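PDB 3E48: putative nucleoside-diphosphate-sugar epimerase from Staphylococcus aureus subsp. aureus, which is of unknown function but probably binds NAD(P)H in a Rossmann-type domain and may act as a nucleoside-diphosphate-sugar epimerase. Local coordinates for residues E36-D40 / D41-K45; N55-S58 / M59-A62; F121-A124 / S125-S129; A241-A244 / S245-A249; S259-F262 / K263-V266. All blocks are in the same frame, centred on the assembly; numbering follows the deposited sequence.

Interaction 1 (E36-D40 / D41-K45)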
# COMPACT_ATOMS: atom_id res chain seq x y z
N GLU B 36 -9.53 26.66 18.30
CA GLU B 36 -8.94 27.94 18.66
C GLU B 36 -7.86 28.39 17.67
O GLU B 36 -7.36 29.51 17.75
CB GLU B 36 -8.35 27.87 20.07
CG GLU B 36 -9.38 27.61 21.17
CD GLU B 36 -10.43 28.70 21.26
OE1 GLU B 36 -10.07 29.87 21.53
OE2 GLU B 36 -11.63 28.40 21.07
N LYS B 37 -7.51 27.51 16.74
CA LYS B 37 -6.50 27.84 15.74
C LYS B 37 -7.13 28.25 14.41
O LYS B 37 -6.44 28.42 13.40
CB LYS B 37 -5.56 26.65 15.52
CG LYS B 37 -4.47 26.51 16.58
CD LYS B 37 -5.05 26.30 17.98
CE LYS B 37 -3.95 26.27 19.03
NZ LYS B 37 -3.22 27.57 19.11
N VAL B 38 -8.45 28.43 14.42
CA VAL B 38 -9.18 28.84 13.22
C VAL B 38 -9.11 30.35 13.02
O VAL B 38 -9.41 31.12 13.93
CB VAL B 38 -10.67 28.40 13.30
CG1 VAL B 38 -11.44 28.95 12.12
CG2 VAL B 38 -10.76 26.88 13.32
N PRO B 39 -8.69 30.79 11.83
CA PRO B 39 -8.60 32.23 11.53
C PRO B 39 -9.94 32.92 11.75
O PRO B 39 -10.98 32.39 11.38
CB PRO B 39 -8.15 32.25 10.07
CG PRO B 39 -7.30 31.04 9.97
CD PRO B 39 -8.12 30.00 10.72
N ASP B 40 -9.90 34.11 12.34
CA ASP B 40 -11.11 34.86 12.61
C ASP B 40 -11.89 35.19 11.34
O ASP B 40 -13.12 35.28 11.37
CB ASP B 40 -10.77 36.15 13.35
CG ASP B 40 -10.19 35.88 14.73
OD1 ASP B 40 -10.91 35.32 15.58
OD2 ASP B 40 -9.01 36.23 14.95
N ASP B 41 -11.18 35.37 10.23
CA ASP B 41 -11.84 35.69 8.96
C ASP B 41 -12.71 34.55 8.46
O ASP B 41 -13.63 34.76 7.66
CB ASP B 41 -10.80 36.05 7.90
CG ASP B 41 -10.05 37.33 8.22
OD1 ASP B 41 -10.70 38.34 8.56
OD2 ASP B 41 -8.80 37.33 8.12
N TRP B 42 -12.43 33.33 8.93
CA TRP B 42 -13.20 32.16 8.51
C TRP B 42 -14.56 32.11 9.19
O TRP B 42 -15.45 31.38 8.74
CB TRP B 42 -12.43 30.88 8.83
CG TRP B 42 -11.21 30.67 7.98
CD1 TRP B 42 -10.64 31.56 7.11
CD2 TRP B 42 -10.39 29.49 7.94
NE1 TRP B 42 -9.52 31.01 6.53
CE2 TRP B 42 -9.35 29.74 7.02
CE3 TRP B 42 -10.45 28.26 8.59
CZ2 TRP B 42 -8.36 28.79 6.75
CZ3 TRP B 42 -9.46 27.31 8.31
CH2 TRP B 42 -8.43 27.59 7.40
N ARG B 43 -14.73 32.86 10.27
CA ARG B 43 -15.99 32.88 10.99
C ARG B 43 -17.13 33.38 10.11
O ARG B 43 -17.03 34.44 9.50
CB ARG B 43 -15.87 33.74 12.25
CG ARG B 43 -14.79 33.26 13.21
CD ARG B 43 -15.04 31.82 13.65
NE ARG B 43 -13.87 31.21 14.27
CZ ARG B 43 -13.32 31.61 15.41
NH1 ARG B 43 -13.83 32.65 16.07
NH2 ARG B 43 -12.25 30.98 15.89
N GLY B 44 -18.19 32.59 10.03
CA GLY B 44 -19.33 32.95 9.21
C GLY B 44 -19.19 32.53 7.76
O GLY B 44 -20.12 32.69 6.97
N LYS B 45 -18.03 31.98 7.40
CA LYS B 45 -17.79 31.55 6.02
C LYS B 45 -17.76 30.03 5.88
O LYS B 45 -18.07 29.49 4.82
CB LYS B 45 -16.49 32.18 5.52
CG LYS B 45 -16.57 33.70 5.46
CD LYS B 45 -15.27 34.34 5.05
CE LYS B 45 -15.38 35.85 5.09
NZ LYS B 45 -15.80 36.32 6.44
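Pro39 lays its ring flat against the indole of Trp42, and this pair is the tight heart of the turn. CD of Pro39 sits 3.6 Å from the centroid of the six-membered ring of Trp42, only 13° off the ring normal, a CH-pi contact over one face. CG and CB of the proline continue along the same face toward the five-membered ring, the two side chains running side by side and pointing the same way. Val38 adds its CG1 branch, 3.7 Å from CE3 of Trp42; with CG1 anti to the backbone N (chi1 174°), that methyl is the one turned to the indole. NE1 of Trp42 donates to OD1 of Asn18 on helix 11-22, so the ring is fixed at its polar end as well as on its face.

The backbone beneath is a short 3-10 turn. Trp42 N donates to Pro39 O at 3.0 Å, and Arg43 N to Asp40 O at 3.1 Å.

The outer side is much looser. OD1 of Asp40 and NH1 of Arg43 are 4.0 Å apart, a long salt bridge with the oxygen well out of the guanidinium plane. Further on, the Lys45 side chain reaches back, its NZ donating to Asp41 O at 2.9 Å, in the carbonyl plane. In this loop between strands 28-32 and 47-50, then, shape comes from the CH-pi packing of Pro39 on the buried Trp42, with Val38 beside it, and from the main-chain bonds, while the exposed Asp40-Arg43 pair probably contributes little beyond general electrostatic attraction.

Interaction 2 (N55-S58 / M59-A62)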
# COMPACT_ATOMS: atom_id res chain seq x y z
N ASN B 55 -9.72 9.09 17.10
CA ASN B 55 -10.84 8.78 17.98
C ASN B 55 -11.99 8.51 17.03
O ASN B 55 -12.56 9.43 16.45
CB ASN B 55 -11.15 9.97 18.89
CG ASN B 55 -12.26 9.67 19.87
OD1 ASN B 55 -13.41 9.47 19.47
ND2 ASN B 55 -11.92 9.61 21.15
N GLN B 56 -12.31 7.23 16.87
CA GLN B 56 -13.36 6.83 15.94
C GLN B 56 -14.67 7.58 16.10
O GLN B 56 -15.22 8.08 15.12
CB GLN B 56 -13.62 5.32 16.04
CG GLN B 56 -14.31 4.77 14.80
CD GLN B 56 -14.17 3.27 14.66
OE1 GLN B 56 -14.88 2.51 15.31
NE2 GLN B 56 -13.23 2.84 13.82
N GLU B 57 -15.17 7.67 17.33
CA GLU B 57 -16.43 8.36 17.55
C GLU B 57 -16.37 9.85 17.23
O GLU B 57 -17.38 10.46 16.87
CB GLU B 57 -16.92 8.12 18.98
CG GLU B 57 -17.36 6.68 19.18
CD GLU B 57 -18.42 6.26 18.18
OE1 GLU B 57 -18.37 5.11 17.68
OE2 GLU B 57 -19.32 7.09 17.88
N SER B 58 -15.18 10.43 17.35
CA SER B 58 -15.01 11.84 17.03
C SER B 58 -15.22 12.00 15.52
O SER B 58 -15.87 12.94 15.07
CB SER B 58 -13.60 12.32 17.42
OG SER B 58 -13.42 13.69 17.11
N MSE B 59 -14.68 11.06 14.75
CA MSE B 59 -14.85 11.11 13.29
C MSE B 59 -16.30 10.85 12.91
O MSE B 59 -16.86 11.53 12.05
CB MSE B 59 -13.93 10.08 12.61
CG MSE B 59 -12.48 10.53 12.43
SE MSE B 59 -12.07 11.27 10.65
CE MSE B 59 -10.71 9.98 10.12
N VAL B 60 -16.92 9.86 13.55
CA VAL B 60 -18.32 9.55 13.29
C VAL B 60 -19.19 10.78 13.52
O VAL B 60 -20.03 11.14 12.68
CB VAL B 60 -18.84 8.41 14.20
CG1 VAL B 60 -20.34 8.26 14.04
CG2 VAL B 60 -18.14 7.11 13.84
N GLU B 61 -19.00 11.44 14.66
CA GLU B 61 -19.78 12.63 14.99
C GLU B 61 -19.58 13.75 13.98
O GLU B 61 -20.54 14.37 13.52
CB GLU B 61 -19.42 13.13 16.39
CG GLU B 61 -19.87 12.22 17.52
CD GLU B 61 -21.37 11.98 17.49
OE1 GLU B 61 -22.13 12.97 17.37
OE2 GLU B 61 -21.79 10.81 17.61
N ALA B 62 -18.32 14.02 13.64
CA ALA B 62 -18.00 15.08 12.69
C ALA B 62 -18.58 14.87 11.30
O ALA B 62 -18.87 15.83 10.59
CB ALA B 62 -16.48 15.24 12.60
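Asn55 and Met59, a selenomethionine in this crystal, meet through the backbone: Met59 N donates to Asn55 O at 3.2 Å, opening the hydrogen bonding of helix 56-63. Val60 N to Gln56 O, Glu61 N to Glu57 O and Ala62 N to Ser58 O follow.

The side-chain hydrogen bonds gather at the start of the helix. Asn55 is the N-cap: its OD1 accepts from Ser58 N at 2.9 Å, with an N-H...O angle of 138°. Ser58 OG, anti to its own backbone N (chi1 180°), is bonded to Asp52 N.

Van der Waals contact is slight within the turn: the Glu57 side chain runs alongside Val60, its OE2 3.9 Å from CB of Val60. Met59 turns its end away, toward Leu89 and Ala92 of helix 84-96, and Val60 packs on Tyr91 of that helix.

As for charge, OE2 of Glu57 and OE2 of Glu61 are 4.5 Å apart on the exposed side. Lys64 forms a salt bridge with Glu61, which would offset part of the repulsion between the two carboxylates. Glu57, in the first turn, would probably also be favoured by the helix dipole, whereas Glu61, a turn further on, leans on Lys64.

Interaction 3 (F121-A124 / S125-S129)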
# COMPACT_ATOMS: atom_id res chain seq x y z
N PHE B 121 0.22 5.02 2.53
CA PHE B 121 -0.49 5.43 1.32
C PHE B 121 -0.96 4.26 0.48
O PHE B 121 -2.03 4.30 -0.12
CB PHE B 121 0.38 6.40 0.52
CG PHE B 121 0.53 7.73 1.19
CD1 PHE B 121 -0.56 8.59 1.31
CD2 PHE B 121 1.75 8.11 1.75
CE1 PHE B 121 -0.45 9.80 1.99
CE2 PHE B 121 1.87 9.32 2.44
CZ PHE B 121 0.77 10.17 2.56
N GLY B 122 -0.16 3.19 0.44
CA GLY B 122 -0.59 2.02 -0.31
C GLY B 122 -1.81 1.43 0.37
O GLY B 122 -2.77 1.04 -0.28
N TYR B 123 -1.77 1.38 1.70
CA TYR B 123 -2.87 0.84 2.49
C TYR B 123 -4.14 1.66 2.34
O TYR B 123 -5.23 1.11 2.17
CB TYR B 123 -2.45 0.77 3.95
CG TYR B 123 -3.43 0.09 4.88
CD1 TYR B 123 -4.53 0.78 5.40
CD2 TYR B 123 -3.22 -1.23 5.29
CE1 TYR B 123 -5.39 0.18 6.32
CE2 TYR B 123 -4.07 -1.84 6.21
CZ TYR B 123 -5.15 -1.13 6.72
OH TYR B 123 -5.96 -1.74 7.65
N ALA B 124 -4.00 2.99 2.40
CA ALA B 124 -5.13 3.90 2.28
C ALA B 124 -5.89 3.73 0.97
O ALA B 124 -7.12 3.60 0.96
CB ALA B 124 -4.64 5.34 2.42
N SER B 125 -5.16 3.74 -0.14
CA SER B 125 -5.77 3.59 -1.46
C SER B 125 -6.58 2.30 -1.53
O SER B 125 -7.74 2.28 -1.94
CB SER B 125 -4.68 3.59 -2.54
OG SER B 125 -5.24 3.44 -3.84
N ARG B 126 -5.96 1.20 -1.12
CA ARG B 126 -6.63 -0.09 -1.14
C ARG B 126 -7.82 -0.16 -0.19
O ARG B 126 -8.87 -0.71 -0.54
CB ARG B 126 -5.61 -1.20 -0.85
CG ARG B 126 -4.55 -1.24 -1.93
CD ARG B 126 -3.30 -2.03 -1.56
NE ARG B 126 -2.45 -2.18 -2.73
CZ ARG B 126 -1.75 -1.19 -3.30
NH1 ARG B 126 -1.79 0.04 -2.80
NH2 ARG B 126 -1.04 -1.43 -4.40
N LEU B 127 -7.68 0.40 1.01
CA LEU B 127 -8.79 0.36 1.96
C LEU B 127 -10.00 1.09 1.36
O LEU B 127 -11.14 0.64 1.50
CB LEU B 127 -8.42 1.01 3.29
CG LEU B 127 -9.41 0.77 4.44
CD1 LEU B 127 -9.42 -0.72 4.82
CD2 LEU B 127 -9.03 1.62 5.64
N LEU B 128 -9.76 2.21 0.69
CA LEU B 128 -10.86 2.94 0.08
C LEU B 128 -11.52 2.05 -0.97
O LEU B 128 -12.75 2.00 -1.07
CB LEU B 128 -10.36 4.24 -0.56
CG LEU B 128 -10.05 5.31 0.49
CD1 LEU B 128 -9.17 6.40 -0.11
CD2 LEU B 128 -11.35 5.90 1.02
N SER B 129 -10.70 1.34 -1.74
CA SER B 129 -11.23 0.45 -2.76
C SER B 129 -12.10 -0.65 -2.14
O SER B 129 -13.16 -0.97 -2.68
CB SER B 129 -10.07 -0.19 -3.55
OG SER B 129 -10.55 -1.05 -4.57
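Gly122 and Arg126 meet through one carbonyl oxygen gripped twice. Arg126 N donates to Gly122 O at 3.3 Å in the ordinary helical way, and NH1 of the same arginine reaches Gly122 O at 2.9 Å, the two donors coming from opposite faces of the carbonyl plane. The oxygen lies at the edge of the guanidinium, 9° out of its plane. CG of Arg126 lies beside the backbone N (chi1 -63°), the chain runs extended to NE, and a turn at the last torsion, chi4, brings NH1 back to Gly122, 3.4 Å from its CA; a glycine here leaves room for that. Arg126 NE donates to Asp109 O of the second subunit, so the arginine joins its own helix to the partner chain.

The remaining backbone bonds are regular: Ser125 N to Phe121 O, Leu127 N to Tyr123 O at 2.8 Å, and Leu128 N to Ala124 O.

Apolar contact is made by Tyr123 and Leu127, which lie side by side, CE1 of the ring 4.0 Å from CD2 of the leucine. CG of Tyr123 is anti to the backbone N (chi1 -174°), sending the ring along the helix toward Leu127, while its OH bonds to Glu87 on helix 84-96. Phe121, Ala124 and Leu128 face the sheet.

Helix 118-131 is the crossover helix between parallel strands 100-106 and 134-143, a beta-alpha-beta unit of the Rossmann-type fold, with one side turned to the subunit interface.

Interaction 4 (A241-A244 / S245-A249)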
# COMPACT_ATOMS: atom_id res chain seq x y z
N ALA B 241 15.44 9.56 9.53
CA ALA B 241 15.50 8.46 8.57
C ALA B 241 14.34 8.53 7.58
O ALA B 241 14.47 8.09 6.44
CB ALA B 241 15.50 7.12 9.30
N LEU B 242 13.21 9.08 8.03
CA LEU B 242 12.04 9.19 7.17
C LEU B 242 12.29 10.20 6.06
O LEU B 242 11.96 9.96 4.89
CB LEU B 242 10.82 9.61 8.00
CG LEU B 242 9.49 9.87 7.27
CD1 LEU B 242 8.33 9.65 8.22
CD2 LEU B 242 9.47 11.29 6.72
N LEU B 243 12.87 11.35 6.41
CA LEU B 243 13.15 12.37 5.41
C LEU B 243 14.19 11.84 4.42
O LEU B 243 14.08 12.05 3.22
CB LEU B 243 13.67 13.64 6.09
CG LEU B 243 13.73 14.89 5.21
CD1 LEU B 243 12.32 15.26 4.74
CD2 LEU B 243 14.34 16.02 6.00
N ALA B 244 15.21 11.16 4.95
CA ALA B 244 16.25 10.60 4.10
C ALA B 244 15.66 9.59 3.12
O ALA B 244 16.01 9.57 1.94
CB ALA B 244 17.33 9.94 4.95
N SER B 245 14.74 8.75 3.61
CA SER B 245 14.13 7.73 2.76
C SER B 245 13.34 8.36 1.62
O SER B 245 13.18 7.76 0.55
CB SER B 245 13.20 6.82 3.58
OG SER B 245 11.97 7.44 3.90
N MSE B 246 12.86 9.58 1.83
CA MSE B 246 12.10 10.28 0.80
C MSE B 246 13.04 10.62 -0.35
O MSE B 246 12.74 10.35 -1.51
CB MSE B 246 11.46 11.54 1.39
CG MSE B 246 10.45 12.22 0.47
SE MSE B 246 9.43 13.57 1.43
CE MSE B 246 10.80 14.94 1.50
N TYR B 247 14.19 11.20 -0.04
CA TYR B 247 15.14 11.54 -1.10
C TYR B 247 15.77 10.28 -1.69
O TYR B 247 16.16 10.27 -2.85
CB TYR B 247 16.19 12.51 -0.57
CG TYR B 247 15.54 13.85 -0.26
CD1 TYR B 247 15.08 14.67 -1.29
CD2 TYR B 247 15.27 14.23 1.06
CE1 TYR B 247 14.36 15.83 -1.02
CE2 TYR B 247 14.54 15.39 1.34
CZ TYR B 247 14.09 16.18 0.29
OH TYR B 247 13.34 17.30 0.55
N HIS B 248 15.84 9.22 -0.89
CA HIS B 248 16.39 7.97 -1.38
C HIS B 248 15.45 7.44 -2.47
O HIS B 248 15.89 6.88 -3.48
CB HIS B 248 16.50 6.96 -0.23
CG HIS B 248 17.14 5.66 -0.63
ND1 HIS B 248 18.33 5.60 -1.31
CD2 HIS B 248 16.74 4.38 -0.43
CE1 HIS B 248 18.65 4.33 -1.52
NE2 HIS B 248 17.70 3.57 -0.99
N ALA B 249 14.15 7.63 -2.28
CA ALA B 249 13.18 7.19 -3.28
C ALA B 249 13.44 8.00 -4.55
O ALA B 249 13.27 7.51 -5.66
CB ALA B 249 11.76 7.43 -2.78
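Ser245 holds OG between its backbone N and carbonyl carbon (chi1 76°), the crowded position, and this swings the hydroxyl back along the helix to Leu242. Leu243 has CG anti to the backbone N (chi1 -167°), and Tyr247 has CG anti to the carbonyl carbon (chi1 -68°), a combination that brings the leucine branch alongside the phenol ring.

Ser245 OG donates to Leu242 O at 2.7 Å, and Met246 N, of a selenomethionine here, donates to the same oxygen at 3.2 Å. Both come from the same face of the carbonyl plane. OG is also hydrogen-bonded to His116 N, so this buried hydroxyl links helix 239-251 to the loop that carries Phe115 and His116.

Helix 239-251 packs against both helix 226-231 and strand 134-143, the latter a strand of the main mixed sheet: Leu243 and Ala244 rest on Phe229, Met246 and Tyr247 on Met142.

On the apolar side CD1 of Leu243 touches CE of Met246 at 3.6 Å, the methionine bending at chi3 to bring its methyl across. CG of Leu243 lies 4.0 Å from CE2 of Tyr247, whose ring stacks on Tyr162. In the backbone, Ser245 N to Ala241 O and His248 N to Ala244 O are both 2.9 Å, whereas Tyr247 N to Leu243 O is weak at 3.4 Å. CD2 of the Tyr247 ring is 3.3 Å from that same Leu243 O.

Interaction 5 (S259-F262 / K263-V266)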
# COMPACT_ATOMS: atom_id res chain seq x y z
N SER B 259 1.90 14.22 -14.88
CA SER B 259 0.59 14.00 -15.46
C SER B 259 0.09 15.33 -15.99
O SER B 259 0.62 16.38 -15.63
CB SER B 259 -0.38 13.48 -14.41
OG SER B 259 -1.70 13.46 -14.91
N ASN B 260 -0.93 15.30 -16.84
CA ASN B 260 -1.48 16.54 -17.35
C ASN B 260 -2.74 16.90 -16.58
O ASN B 260 -3.46 17.82 -16.97
CB ASN B 260 -1.83 16.41 -18.84
CG ASN B 260 -0.62 16.14 -19.70
OD1 ASN B 260 0.39 16.83 -19.62
ND2 ASN B 260 -0.73 15.13 -20.56
N ASP B 261 -2.98 16.20 -15.48
CA ASP B 261 -4.18 16.45 -14.67
C ASP B 261 -4.33 17.89 -14.18
O ASP B 261 -5.44 18.43 -14.20
CB ASP B 261 -4.24 15.50 -13.46
CG ASP B 261 -4.39 14.04 -13.86
OD1 ASP B 261 -5.11 13.73 -14.84
OD2 ASP B 261 -3.81 13.18 -13.16
N PHE B 262 -3.25 18.51 -13.73
CA PHE B 262 -3.35 19.88 -13.24
C PHE B 262 -3.87 20.81 -14.34
O PHE B 262 -4.82 21.57 -14.13
CB PHE B 262 -2.00 20.40 -12.76
CG PHE B 262 -2.05 21.81 -12.24
CD1 PHE B 262 -2.51 22.08 -10.96
CD2 PHE B 262 -1.64 22.87 -13.04
CE1 PHE B 262 -2.58 23.38 -10.48
CE2 PHE B 262 -1.71 24.18 -12.58
CZ PHE B 262 -2.18 24.44 -11.30
N LYS B 263 -3.25 20.74 -15.51
CA LYS B 263 -3.65 21.58 -16.63
C LYS B 263 -5.08 21.29 -17.07
O LYS B 263 -5.83 22.21 -17.39
CB LYS B 263 -2.68 21.38 -17.80
CG LYS B 263 -2.81 22.42 -18.92
CD LYS B 263 -3.94 22.11 -19.88
CE LYS B 263 -3.66 20.84 -20.67
NZ LYS B 263 -4.78 20.49 -21.60
N GLN B 264 -5.47 20.02 -17.09
CA GLN B 264 -6.82 19.67 -17.51
C GLN B 264 -7.86 20.08 -16.48
O GLN B 264 -9.00 20.40 -16.83
CB GLN B 264 -6.92 18.16 -17.78
CG GLN B 264 -5.93 17.67 -18.83
CD GLN B 264 -6.12 16.21 -19.19
OE1 GLN B 264 -6.36 15.37 -18.32
NE2 GLN B 264 -6.00 15.90 -20.47
N LEU B 265 -7.47 20.09 -15.21
CA LEU B 265 -8.39 20.47 -14.14
C LEU B 265 -8.49 21.98 -13.90
O LEU B 265 -9.59 22.52 -13.77
CB LEU B 265 -7.99 19.79 -12.83
CG LEU B 265 -8.21 18.28 -12.76
CD1 LEU B 265 -7.53 17.71 -11.51
CD2 LEU B 265 -9.71 17.99 -12.73
N VAL B 266 -7.34 22.65 -13.85
CA VAL B 266 -7.30 24.08 -13.58
C VAL B 266 -7.19 24.95 -14.83
O VAL B 266 -7.30 26.17 -14.75
CB VAL B 266 -6.14 24.44 -12.63
CG1 VAL B 266 -6.11 23.47 -11.45
CG2 VAL B 266 -4.83 24.41 -13.37
O HOH W 1 -0.69 19.17 -15.85
O HOH W 2 -7.19 15.13 -15.79
O HOH W 3 -4.01 13.76 -17.35
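Over one face of the Phe262 ring sits CG2 of Val266, 3.4 Å from the ring centroid and 20° off the normal, a CH-pi contact in which the methyl is displaced toward the rim. CG1 of the valine reaches the same ring at CE1, 3.7 Å away. Phe262 has CG anti to its backbone N (chi1 -180°), which turns the ring toward the next helical turn, where Val266 crosses it; Arg179 of helix 174-186 touches both residues.

The carboxylate of Asp261 and the amide of Gln264 meet through water, turned 46° apart, their OD1 and OE1 4.0 Å from each other. Waters 2 and 3 each donate to both oxygens, water 2 at 2.7 Å from Asp261 OD1 and from Gln264 OE1. OD2 of Asp261 instead accepts from Ser259 OG at 2.8 Å and from Leu196 N, and Asp261 N donates to Ser259 OG at 3.1 Å, an ST turn that leads into helix 261-266.

Backbone bonds Gln264 N to Asn260 O and Val266 N to Phe262 O run through the short helix. With two acceptors facing each other, the pair relies on water for its hydrogens, and the carboxylate, met by several donors, is probably kept ionised.

How the interactions relate
The five contacts come in series along the chain, each closing before the next opens, and none touches another. Interactions 1, 2 and 3 all belong to the NAD(P)H-binding, Rossmann-type part of the chain: a loop between strands 28-32 and 47-50, then helix 56-63, then helix 118-131. The centres of interactions 2 and 3 are about 20 Å apart, and helix 84-96 packs against both. Interaction 4, on helix 239-251, lies on the opposite side of the chain's centre from interaction 1, their centres about 36 Å apart. Helix 261-266 of interaction 5 follows in the chain yet returns to strand 194-203 and helix 174-186, tying the later chain to the main sheet. Only interaction 3 touches the second subunit, so it alone of the five takes part in dimer contact.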